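Local coordinates for protein P35 antigen (Borrelia burgdorferi, PDB 4ALY) that serves as an outer surface lipoprotein of the Lyme disease agent that is critical for infection after a tick bite, at residues E98-F103 and R132-Y136; E183-K187 and L267-T272; D226-E230 and T247-K251. All coordinates share one frame; numbering follows the deposited sequence.

Contact 1 of 3, residues E98-F103 and R132-Y136; sequences EPNDQF and RRMLY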
loop_
_atom_site.group_PDB
_atom_site.type_symbol
_atom_site.label_atom_id
_atom_site.label_comp_id
_atom_site.label_asym_id
_atom_site.label_seq_id
_atom_site.Cartn_x
_atom_site.Cartn_y
_atom_site.Cartn_z
ATOM N N GLU A 98 2.291 13.210 11.631
ATOM C CA GLU A 98 2.133 11.985 12.404
ATOM C C GLU A 98 2.694 12.410 13.717
ATOM O O GLU A 98 3.465 13.372 13.758
ATOM C CB GLU A 98 2.998 10.823 11.778
ATOM C CG GLU A 98 4.528 10.989 11.882
ATOM C CD GLU A 98 5.335 10.111 10.897
ATOM O OE1 GLU A 98 5.164 8.851 10.809
ATOM O OE2 GLU A 98 6.175 10.702 10.202
ATOM N N PRO A 99 2.390 11.683 14.774
ATOM C CA PRO A 99 2.925 11.882 16.106
ATOM C C PRO A 99 4.393 11.440 16.163
ATOM O O PRO A 99 4.835 10.774 15.231
ATOM C CB PRO A 99 2.153 10.854 16.908
ATOM C CG PRO A 99 0.949 10.578 16.098
ATOM C CD PRO A 99 1.548 10.484 14.757
ATOM N N ASN A 100 5.116 11.780 17.233
ATOM C CA ASN A 100 6.507 11.329 17.367
ATOM C C ASN A 100 6.474 9.830 17.502
ATOM O O ASN A 100 7.398 9.178 17.108
ATOM C CB ASN A 100 7.194 11.856 18.649
ATOM C CG ASN A 100 7.307 13.376 18.659
ATOM O OD1 ASN A 100 7.446 13.987 17.598
ATOM N ND2 ASN A 100 7.232 14.008 19.878
ATOM N N ASP A 101 5.414 9.311 18.119
ATOM C CA ASP A 101 5.300 7.896 18.296
ATOM C C ASP A 101 4.817 7.134 17.016
ATOM O O ASP A 101 4.567 5.939 17.073
ATOM C CB ASP A 101 4.557 7.550 19.590
ATOM C CG ASP A 101 3.014 7.481 19.435
ATOM O OD1 ASP A 101 2.413 7.964 18.432
ATOM O OD2 ASP A 101 2.402 6.968 20.417
ATOM N N GLN A 102 4.761 7.816 15.872
ATOM C CA GLN A 102 4.375 7.177 14.586
ATOM C C GLN A 102 3.171 6.271 14.721
ATOM O O GLN A 102 3.153 5.084 14.280
ATOM C CB GLN A 102 5.593 6.512 13.949
ATOM C CG GLN A 102 6.648 7.577 13.761
ATOM C CD GLN A 102 7.988 7.058 13.329
ATOM O OE1 GLN A 102 8.257 5.839 13.314
ATOM N NE2 GLN A 102 8.834 7.987 12.894
ATOM N N PHE A 103 2.135 6.833 15.349
ATOM C CA PHE A 103 0.865 6.153 15.541
ATOM C C PHE A 103 1.060 4.896 16.338
ATOM O O PHE A 103 0.340 3.878 16.136
ATOM C CB PHE A 103 0.140 5.911 14.219
ATOM C CG PHE A 103 -0.404 7.175 13.617
ATOM C CD1 PHE A 103 -1.372 7.902 14.294
ATOM C CD2 PHE A 103 0.007 7.626 12.393
ATOM C CE1 PHE A 103 -1.889 9.077 13.772
ATOM C CE2 PHE A 103 -0.515 8.826 11.848
ATOM C CZ PHE A 103 -1.465 9.552 12.564
ATOM N N ARG A 132 6.601 6.000 5.188
ATOM C CA ARG A 132 5.662 5.901 6.252
ATOM C C ARG A 132 4.237 6.459 5.865
ATOM O O ARG A 132 3.217 5.775 6.050
ATOM C CB ARG A 132 6.234 6.594 7.434
ATOM C CG ARG A 132 6.777 5.696 8.480
ATOM C CD ARG A 132 6.994 6.560 9.729
ATOM N NE ARG A 132 8.397 6.698 9.578
ATOM C CZ ARG A 132 9.128 7.795 9.624
ATOM N NH1 ARG A 132 8.631 8.986 9.955
ATOM N NH2 ARG A 132 10.420 7.590 9.433
ATOM N N ARG A 133 4.183 7.679 5.346
ATOM C CA ARG A 133 2.958 8.345 4.872
ATOM C C ARG A 133 2.167 7.451 3.874
ATOM O O ARG A 133 0.913 7.197 4.051
ATOM C CB ARG A 133 3.282 9.750 4.279
ATOM C CG ARG A 133 2.046 10.703 4.177
ATOM C CD ARG A 133 1.142 10.337 2.981
ATOM N NE ARG A 133 1.914 10.255 1.753
ATOM C CZ ARG A 133 1.499 9.592 0.689
ATOM N NH1 ARG A 133 0.363 8.945 0.775
ATOM N NH2 ARG A 133 2.209 9.538 -0.430
ATOM N N MET A 134 2.882 6.882 2.894
ATOM C CA MET A 134 2.249 5.983 1.874
ATOM C C MET A 134 1.683 4.774 2.610
ATOM O O MET A 134 0.601 4.329 2.344
ATOM C CB MET A 134 3.261 5.567 0.819
ATOM C CG MET A 134 3.104 6.242 -0.536
ATOM S SD MET A 134 4.675 6.267 -1.398
ATOM C CE MET A 134 4.468 7.596 -2.598
ATOM N N LEU A 135 2.389 4.264 3.600
ATOM C CA LEU A 135 1.827 3.176 4.337
ATOM C C LEU A 135 0.479 3.598 5.026
ATOM O O LEU A 135 -0.483 2.817 5.048
ATOM C CB LEU A 135 2.827 2.728 5.380
ATOM C CG LEU A 135 2.359 1.634 6.322
ATOM C CD1 LEU A 135 1.976 0.342 5.554
ATOM C CD2 LEU A 135 3.522 1.406 7.324
ATOM N N TYR A 136 0.422 4.818 5.593
ATOM C CA TYR A 136 -0.769 5.250 6.342
ATOM C C TYR A 136 -1.931 5.452 5.359
ATOM O O TYR A 136 -3.060 5.052 5.631
ATOM C CB TYR A 136 -0.499 6.564 7.103
ATOM C CG TYR A 136 0.650 6.576 8.097
ATOM C CD1 TYR A 136 0.991 5.440 8.843
ATOM C CD2 TYR A 136 1.403 7.729 8.295
ATOM C CE1 TYR A 136 2.016 5.464 9.781
ATOM C CE2 TYR A 136 2.464 7.757 9.185
ATOM C CZ TYR A 136 2.745 6.611 9.959
ATOM O OH TYR A 136 3.788 6.629 10.891
#
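Glu98 reaches from the loop joining helix 70-95 to helix 106-110 onto helix 129-137 and meets Arg132 and Tyr136 at once, a loop packed onto a helix in an all-helical fold. The two carboxylate oxygens divide the work. Tyr136 OH donates to Glu98 OE1 at 2.6 Å, arriving nearly along the C-O axis, with the carboxylate and ring planes almost perpendicular at 89°. Glu98 OE2 takes Arg132 NH1 in a salt bridge of 3.0 Å; the oxygen lies in the guanidinium plane, whereas the nitrogen stands above the carboxylate plane, and the N-H is bent to 136°. Glu98 CG sits between its own backbone N and carbonyl carbon (chi1 68°), and the extended chain carries the carboxylate to the ends of the Arg132 and Tyr136 side chains. Arg132 NH2 donates to Phe123 O and, weakly, to Ser125 O, so residues before the helix share the guanidinium with Glu98. Gln102 lays its amide over a face of that guanidinium. Its NE2 approaches Arg132 NH1 to 3.1 Å, but both are donors and no bond joins them; Gln102 NE2 donates to Asp124 O instead. The type I turn Pro99-Gln102 is closed by Gln102 N to Pro99 O, and Phe103 follows. Phe103 and Tyr136 form a T-shaped pair, centroids 5.2 Å apart, in which the Phe103 edge points at the Tyr136 face, Phe103 CD2 lying 3.8 Å from Tyr136 CZ.

Contact 2 of 3, residues E183-K187 and L267-T272; sequences EISAK and LVNTTT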
loop_
_atom_site.group_PDB
_atom_site.type_symbol
_atom_site.label_atom_id
_atom_site.label_comp_id
_atom_site.label_asym_id
_atom_site.label_seq_id
_atom_site.Cartn_x
_atom_site.Cartn_y
_atom_site.Cartn_z
ATOM N N GLU A 183 2.589 6.065 -8.309
ATOM C CA GLU A 183 3.569 6.174 -9.377
ATOM C C GLU A 183 2.793 6.219 -10.695
ATOM O O GLU A 183 3.063 7.067 -11.591
ATOM C CB GLU A 183 4.431 4.935 -9.428
ATOM C CG GLU A 183 5.584 4.881 -8.463
ATOM C CD GLU A 183 6.404 3.628 -8.694
ATOM O OE1 GLU A 183 6.835 3.391 -9.850
ATOM O OE2 GLU A 183 6.594 2.864 -7.756
ATOM N N ILE A 184 1.835 5.303 -10.795
ATOM C CA ILE A 184 0.971 5.187 -11.957
ATOM C C ILE A 184 0.131 6.466 -12.149
ATOM O O ILE A 184 0.013 6.897 -13.259
ATOM C CB ILE A 184 0.124 3.887 -11.920
ATOM C CG1 ILE A 184 0.952 2.711 -12.416
ATOM C CG2 ILE A 184 -1.212 4.010 -12.674
ATOM C CD1 ILE A 184 0.473 1.404 -11.839
ATOM N N SER A 185 -0.411 7.087 -11.097
ATOM C CA SER A 185 -1.156 8.318 -11.299
ATOM C C SER A 185 -0.256 9.469 -11.747
ATOM O O SER A 185 -0.684 10.306 -12.532
ATOM C CB SER A 185 -1.953 8.711 -10.065
ATOM O OG SER A 185 -2.838 7.695 -9.689
ATOM N N ALA A 186 0.982 9.507 -11.247
ATOM C CA ALA A 186 1.945 10.540 -11.619
ATOM C C ALA A 186 2.400 10.321 -13.060
ATOM O O ALA A 186 2.485 11.288 -13.824
ATOM C CB ALA A 186 3.148 10.574 -10.655
ATOM N N LYS A 187 2.687 9.063 -13.422
ATOM C CA LYS A 187 2.947 8.714 -14.820
ATOM C C LYS A 187 1.889 9.248 -15.788
ATOM O O LYS A 187 2.225 9.903 -16.759
ATOM C CB LYS A 187 3.149 7.204 -14.996
ATOM C CG LYS A 187 4.589 6.819 -14.712
ATOM C CD LYS A 187 4.826 5.324 -14.690
ATOM C CE LYS A 187 6.349 5.176 -14.726
ATOM N NZ LYS A 187 6.887 3.896 -14.195
ATOM N N LEU A 267 1.832 -4.047 -13.493
ATOM C CA LEU A 267 0.980 -2.880 -13.656
ATOM C C LEU A 267 1.784 -1.591 -13.851
ATOM O O LEU A 267 1.408 -0.713 -14.657
ATOM C CB LEU A 267 0.066 -2.757 -12.455
ATOM C CG LEU A 267 -1.030 -3.812 -12.364
ATOM C CD1 LEU A 267 -1.718 -3.614 -11.035
ATOM C CD2 LEU A 267 -2.085 -3.751 -13.466
ATOM N N VAL A 268 2.904 -1.471 -13.138
ATOM C CA VAL A 268 3.817 -0.376 -13.401
ATOM C C VAL A 268 4.416 -0.438 -14.836
ATOM O O VAL A 268 4.319 0.529 -15.597
ATOM C CB VAL A 268 4.913 -0.274 -12.322
ATOM C CG1 VAL A 268 5.956 0.756 -12.760
ATOM C CG2 VAL A 268 4.307 0.070 -10.925
ATOM N N ASN A 269 5.023 -1.567 -15.199
ATOM C CA ASN A 269 5.592 -1.736 -16.529
ATOM C C ASN A 269 4.574 -1.463 -17.630
ATOM O O ASN A 269 4.837 -0.663 -18.520
ATOM C CB ASN A 269 6.237 -3.122 -16.734
ATOM C CG ASN A 269 7.487 -3.345 -15.873
ATOM O OD1 ASN A 269 7.942 -4.479 -15.761
ATOM N ND2 ASN A 269 8.049 -2.291 -15.278
ATOM N N THR A 270 3.418 -2.108 -17.569
ATOM C CA THR A 270 2.355 -1.838 -18.540
ATOM C C THR A 270 2.052 -0.327 -18.749
ATOM O O THR A 270 1.833 0.146 -19.885
ATOM C CB THR A 270 1.113 -2.612 -18.137
ATOM O OG1 THR A 270 1.450 -3.989 -18.215
ATOM C CG2 THR A 270 -0.105 -2.326 -19.047
ATOM N N THR A 271 2.094 0.425 -17.655
ATOM C CA THR A 271 1.765 1.813 -17.690
ATOM C C THR A 271 2.841 2.560 -18.440
ATOM O O THR A 271 2.537 3.454 -19.240
ATOM C CB THR A 271 1.627 2.362 -16.260
ATOM O OG1 THR A 271 0.600 1.623 -15.584
ATOM C CG2 THR A 271 1.264 3.809 -16.299
ATOM N N THR A 272 4.099 2.203 -18.196
ATOM C CA THR A 272 5.190 2.871 -18.889
ATOM C C THR A 272 5.100 2.542 -20.366
ATOM O O THR A 272 5.338 3.444 -21.191
ATOM C CB THR A 272 6.580 2.440 -18.373
ATOM O OG1 THR A 272 6.569 2.479 -16.935
ATOM C CG2 THR A 272 7.683 3.366 -18.937
#
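Ile184 packs against Leu267, Val268 and Thr271 where two helices of the bundle, 163-189 and 254-275, run side by side. The short segments are almost perfectly parallel, at 5°, with axes 10.1 Å apart. The tight part lies on the buried side. Ile184 CG1 rests 3.4 Å from Thr271 OG1, while its CD1 passes beyond the hydroxyl to within 3.6 Å of Leu267 O and touches the side chains of Leu267 and Val268. Packed on Ile184, Thr271 OG1 finds its partner in its own helix: it donates to Leu267 O at 2.6 Å, nearly in line with the carbonyl. The torsion behind this, chi1 -59°, sets OG1 beside the backbone N and turns CG2 toward Ile184 CG1 and Lys187 CB. Leu267 O thus receives both the backbone N and the hydroxyl of Thr271.

The looser side is carried by long, partly exposed chains. Glu183 only brushes Val268, with OE1 4.0 Å from CG1. Lys187 stretches its extended chain across to helix 254-275, where its NZ lies 3.6 Å from Val268 CG1 and also meets Thr272. Lys187 NZ donates to Thr272 OG1 at 3.1 Å, and that hydroxyl in turn donates to Val268 O at 3.3 Å, from 42° above the carbonyl plane.

Contact 3 of 3, residues D226-E230 and T247-K251; sequences DLIDE and TLRSK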
loop_
_atom_site.group_PDB
_atom_site.type_symbol
_atom_site.label_atom_id
_atom_site.label_comp_id
_atom_site.label_asym_id
_atom_site.label_seq_id
_atom_site.Cartn_x
_atom_site.Cartn_y
_atom_site.Cartn_z
ATOM N N ASP A 226 -10.030 -7.622 9.545
ATOM C CA ASP A 226 -10.393 -8.941 10.096
ATOM C C ASP A 226 -9.413 -9.343 11.173
ATOM O O ASP A 226 -9.795 -9.979 12.190
ATOM C CB ASP A 226 -10.494 -10.053 9.027
ATOM C CG ASP A 226 -11.617 -9.808 8.011
ATOM O OD1 ASP A 226 -12.641 -9.173 8.318
ATOM O OD2 ASP A 226 -11.493 -10.259 6.879
ATOM N N LEU A 227 -8.156 -8.936 10.960
ATOM C CA LEU A 227 -7.099 -9.249 11.913
ATOM C C LEU A 227 -7.423 -8.527 13.236
ATOM O O LEU A 227 -7.376 -9.147 14.294
ATOM C CB LEU A 227 -5.731 -8.828 11.369
ATOM C CG LEU A 227 -4.649 -9.037 12.451
ATOM C CD1 LEU A 227 -4.631 -10.535 12.865
ATOM C CD2 LEU A 227 -3.283 -8.492 12.015
ATOM N N ILE A 228 -7.783 -7.246 13.157
ATOM C CA ILE A 228 -8.174 -6.432 14.297
ATOM C C ILE A 228 -9.365 -7.113 15.006
ATOM O O ILE A 228 -9.350 -7.261 16.244
ATOM C CB ILE A 228 -8.550 -4.992 13.811
ATOM C CG1 ILE A 228 -7.298 -4.197 13.333
ATOM C CG2 ILE A 228 -9.388 -4.201 14.843
ATOM C CD1 ILE A 228 -7.603 -2.736 12.912
ATOM N N ASP A 229 -10.378 -7.550 14.245
ATOM C CA ASP A 229 -11.555 -8.237 14.849
ATOM C C ASP A 229 -11.154 -9.542 15.463
ATOM O O ASP A 229 -11.515 -9.760 16.582
ATOM C CB ASP A 229 -12.721 -8.503 13.851
ATOM C CG ASP A 229 -13.305 -7.219 13.269
ATOM O OD1 ASP A 229 -13.394 -6.181 13.976
ATOM O OD2 ASP A 229 -13.685 -7.230 12.087
ATOM N N GLU A 230 -10.429 -10.416 14.747
ATOM C CA GLU A 230 -10.005 -11.704 15.304
ATOM C C GLU A 230 -9.218 -11.465 16.586
ATOM O O GLU A 230 -9.491 -12.086 17.597
ATOM C CB GLU A 230 -9.202 -12.508 14.275
ATOM C CG GLU A 230 -9.957 -12.678 12.944
ATOM C CD GLU A 230 -9.075 -12.975 11.716
ATOM O OE1 GLU A 230 -7.859 -13.271 11.834
ATOM O OE2 GLU A 230 -9.612 -12.922 10.588
ATOM N N THR A 247 -2.019 -16.508 12.682
ATOM C CA THR A 247 -3.120 -15.827 12.049
ATOM C C THR A 247 -2.760 -14.739 11.062
ATOM O O THR A 247 -3.374 -14.657 10.008
ATOM C CB THR A 247 -4.310 -15.549 12.964
ATOM O OG1 THR A 247 -4.797 -14.225 12.737
ATOM C CG2 THR A 247 -3.992 -15.816 14.341
ATOM N N LEU A 248 -1.704 -13.989 11.331
ATOM C CA LEU A 248 -1.152 -13.080 10.327
ATOM C C LEU A 248 -0.740 -13.797 9.012
ATOM O O LEU A 248 -1.055 -13.314 7.907
ATOM C CB LEU A 248 0.026 -12.288 10.932
ATOM C CG LEU A 248 0.673 -11.196 9.992
ATOM C CD1 LEU A 248 -0.419 -10.219 9.473
ATOM C CD2 LEU A 248 1.897 -10.472 10.566
ATOM N N ARG A 249 -0.011 -14.915 9.143
ATOM C CA ARG A 249 0.427 -15.824 8.058
ATOM C C ARG A 249 -0.743 -16.330 7.221
ATOM O O ARG A 249 -0.658 -16.397 6.018
ATOM C CB ARG A 249 1.061 -17.061 8.704
ATOM C CG ARG A 249 2.193 -17.812 7.988
ATOM C CD ARG A 249 2.224 -17.677 6.495
ATOM N NE ARG A 249 3.255 -16.788 5.888
ATOM C CZ ARG A 249 4.484 -16.544 6.333
ATOM N NH1 ARG A 249 4.922 -17.082 7.440
ATOM N NH2 ARG A 249 5.283 -15.758 5.660
ATOM N N SER A 250 -1.864 -16.658 7.829
ATOM C CA SER A 250 -2.941 -17.209 7.025
ATOM C C SER A 250 -3.438 -16.292 5.887
ATOM O O SER A 250 -3.928 -16.769 4.846
ATOM C CB SER A 250 -4.087 -17.719 7.936
ATOM O OG SER A 250 -4.581 -16.693 8.751
ATOM N N LYS A 251 -3.292 -14.978 6.074
ATOM C CA LYS A 251 -3.724 -13.986 5.082
ATOM C C LYS A 251 -2.538 -13.489 4.287
ATOM O O LYS A 251 -2.670 -12.621 3.409
ATOM C CB LYS A 251 -4.407 -12.805 5.780
ATOM C CG LYS A 251 -5.570 -13.230 6.658
ATOM C CD LYS A 251 -5.496 -12.518 8.006
ATOM C CE LYS A 251 -6.638 -12.904 8.956
ATOM N NZ LYS A 251 -7.956 -13.110 8.286
#
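Glu230 and Lys251 converge from facing sides and join in a salt bridge between helix 200-233 and segment 247-251. Lys251 NZ donates to Glu230 OE2 at 2.8 Å, and the carboxylate oxygen accepts through its syn lone pair, the one on the side of the other oxygen. The lysine chain bends at chi2 (134°) and again at chi4 (-37°) on its way across, leaving NZ at Glu230 OE2. The second oxygen, Glu230 OE1, accepts a weak hydrogen bond from Thr247 OG1 at 3.3 Å, so both carboxylate oxygens engage the same partner segment. The Glu230 and Thr247 side chains run alongside each other in antiparallel sense. Thr247 OG1 also meets a methyl, Leu227 CD1, at 3.7 Å, and this hydroxyl marks the border between the polar and apolar halves of the contact. On the apolar half, Leu227 CD2 touches Leu248 CD1 at 4.2 Å.

One shell out, Asp226 adds a second negative group. Asp226 CB lies 4.0 Å from Lys251 NZ; Asp226 OD2 stays 4.8 Å from that nitrogen, too far for contact, but its charge may still favour the ammonium there. The same OD2 forms a long, weak ion pair with Lys222. Ser250 OG turns back to donate to Thr247 O at 2.7 Å.

Further out, Leu237 of helix 235-239 touches both Glu230 and Thr247. Helix 143-157 lies against the leucines, with Leu149 on Leu227 and Leu153 and Leu156 on Leu248, while Leu165 and Thr169 of helix 163-189 also pack on Leu248.

In the fold
The three contacts illustrate how a mostly helical chain is tied together at well-separated points. Contacts 1 and 2 lie on opposite sides of the chain's centre, their own centres 25 Å apart, although their nearest atoms come within about 6 Å. Contact 3 lies 22 Å from contact 1 and 31 Å from contact 2, measured between centres, with nearest atoms about 11 Å and about 17 Å away. Along the chain, contact 1 closes before the others open, whereas contact 3 is nested inside the loop closed by contact 2. Helix 163-189 provides a bridge: Glu182 forms a salt bridge with Arg133 of contact 1, residues 183-187 belong to contact 2, and the helix also lies against residues 247-251 of contact 3.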